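Local coordinates for protein DyP-type peroxidase (Pleurotus ostreatus, PDB 6FSL) that probably oxidises dyes and other substrates with hydrogen peroxide, as a heme b enzyme of the dye-decolorizing peroxidase family, at residues A[14-19]-A[137-142]. The protein carries 1 engineered substitution. Residues are numbered along the deposited sequence; the frame is centred on the assembly and turned at random.
Sequences GGLPKR and FVAGDC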
# COMPACT_ATOMS: atom_id res chain seq x y z
N GLY A 14 11.16 0.63 -9.25
CA GLY A 14 10.93 1.77 -10.12
C GLY A 14 9.57 2.38 -9.84
O GLY A 14 9.48 3.44 -9.25
N GLY A 15 8.51 1.67 -10.26
CA GLY A 15 7.14 2.15 -10.11
C GLY A 15 6.71 2.81 -11.40
O GLY A 15 7.48 3.54 -12.01
N LEU A 16 5.47 2.57 -11.81
CA LEU A 16 4.96 3.11 -13.06
C LEU A 16 4.55 4.56 -12.81
O LEU A 16 3.73 4.81 -11.91
CB LEU A 16 3.76 2.31 -13.56
CG LEU A 16 3.96 0.80 -13.69
CD1 LEU A 16 2.64 0.10 -13.95
CD2 LEU A 16 4.99 0.48 -14.75
N PRO A 17 5.12 5.51 -13.58
CA PRO A 17 4.73 6.91 -13.33
C PRO A 17 3.29 7.14 -13.82
O PRO A 17 2.87 6.55 -14.81
CB PRO A 17 5.77 7.71 -14.13
CG PRO A 17 6.20 6.79 -15.22
CD PRO A 17 6.00 5.38 -14.75
N LYS A 18 2.53 7.95 -13.10
CA LYS A 18 1.09 7.98 -13.31
C LYS A 18 0.40 9.23 -12.78
O LYS A 18 0.73 9.68 -11.72
CB LYS A 18 0.45 6.74 -12.65
CG LYS A 18 0.80 6.56 -11.16
CD LYS A 18 0.51 5.14 -10.71
CE LYS A 18 0.82 4.93 -9.24
NZ LYS A 18 0.33 3.61 -8.77
N ARG A 19 -0.49 9.79 -13.58
CA ARG A 19 -1.54 10.72 -13.13
C ARG A 19 -2.92 9.99 -13.08
O ARG A 19 -3.85 10.41 -12.42
CB ARG A 19 -1.56 11.97 -14.04
CG ARG A 19 -0.17 12.62 -14.16
CD ARG A 19 -0.14 14.05 -14.72
NE ARG A 19 -1.12 14.91 -14.05
CZ ARG A 19 -2.36 15.16 -14.48
NH1 ARG A 19 -3.18 15.91 -13.74
NH2 ARG A 19 -2.82 14.65 -15.64
N PHE A 137 -2.97 -4.01 -15.50
CA PHE A 137 -3.07 -2.59 -15.21
C PHE A 137 -2.18 -1.70 -16.05
O PHE A 137 -1.04 -2.06 -16.41
CB PHE A 137 -2.94 -2.28 -13.71
CG PHE A 137 -1.71 -2.79 -13.04
CD1 PHE A 137 -1.58 -4.14 -12.72
CD2 PHE A 137 -0.71 -1.91 -12.59
CE1 PHE A 137 -0.44 -4.61 -12.04
CE2 PHE A 137 0.43 -2.38 -11.93
CZ PHE A 137 0.56 -3.73 -11.65
N VAL A 138 -2.73 -0.54 -16.38
CA VAL A 138 -2.11 0.40 -17.26
C VAL A 138 -2.17 1.78 -16.66
O VAL A 138 -3.25 2.25 -16.32
CB VAL A 138 -2.82 0.46 -18.64
CG1 VAL A 138 -2.04 1.37 -19.60
CG2 VAL A 138 -3.01 -0.94 -19.22
N ALA A 139 -1.01 2.43 -16.63
CA ALA A 139 -0.77 3.69 -15.92
C ALA A 139 -0.06 4.71 -16.83
O ALA A 139 0.95 4.39 -17.46
CB ALA A 139 0.09 3.40 -14.69
N GLY A 140 -0.57 5.94 -16.87
CA GLY A 140 0.03 6.98 -17.72
C GLY A 140 -0.40 8.37 -17.34
O GLY A 140 -0.94 8.59 -16.25
N ASP A 141 -0.16 9.31 -18.25
CA ASP A 141 -0.36 10.74 -18.02
C ASP A 141 -1.82 11.18 -18.15
O ASP A 141 -2.17 12.19 -17.58
CB ASP A 141 0.52 11.58 -18.97
CG ASP A 141 0.62 13.08 -18.56
OD1 ASP A 141 1.29 13.40 -17.53
OD2 ASP A 141 0.07 13.96 -19.29
N CYS A 142 -2.67 10.46 -18.89
CA CYS A 142 -4.04 10.93 -19.10
C CYS A 142 -4.93 9.83 -19.58
O CYS A 142 -4.45 8.76 -19.95
CB CYS A 142 -4.11 12.10 -20.09
SG CYS A 142 -3.70 11.56 -21.75
O HOH W 1 3.54 4.66 -16.81
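Arg19 meets the last strand residue, Gly140, with its backbone and the following Asp141 with its side chain. Its N donates to Gly140 O over 3.0 Å, with the donor tilted 35° from the carbonyl plane. The arginine chain bends at chi3 (49°), which brings NH2 to Asp141 O at 3.2 Å, close to the line of that C=O and near the guanidinium plane. The Asp141 side chain lies beside that of Arg19, pointing the same way, with the carboxylate and guanidinium planes 53° apart; its OD1 lies against the CD methylene, while Arg19 NE stays 4.5 Å from OD1, too far for a salt bridge. One water bridges two backbone acceptors, donating to Pro17 O at 2.8 Å and to Ala139 O at 2.7 Å. These bonds lie where the chain runs from a loop into strand 20-28, which pairs antiparallel with strand 134-140 in the ferredoxin-like sheet of the DyP alpha+beta barrel domain; Gly140 continues the pairing with Thr20. Apolar packing is carried by Leu16 and the CB of Lys18 against Phe137 and Ala139. Ala139 CB touches Leu16 CB and, at 3.9 Å, Lys18 CB. Leu16 CD1 reaches the CE2 corner of Phe137 obliquely, the two side chains crossing at about a right angle, and the Phe137 ring also stacks with Tyr23. The Lys18 chain leads away from 137-142, its NZ hydrogen-bonded to Arg356 O and salt-bridged to Glu21 OE2.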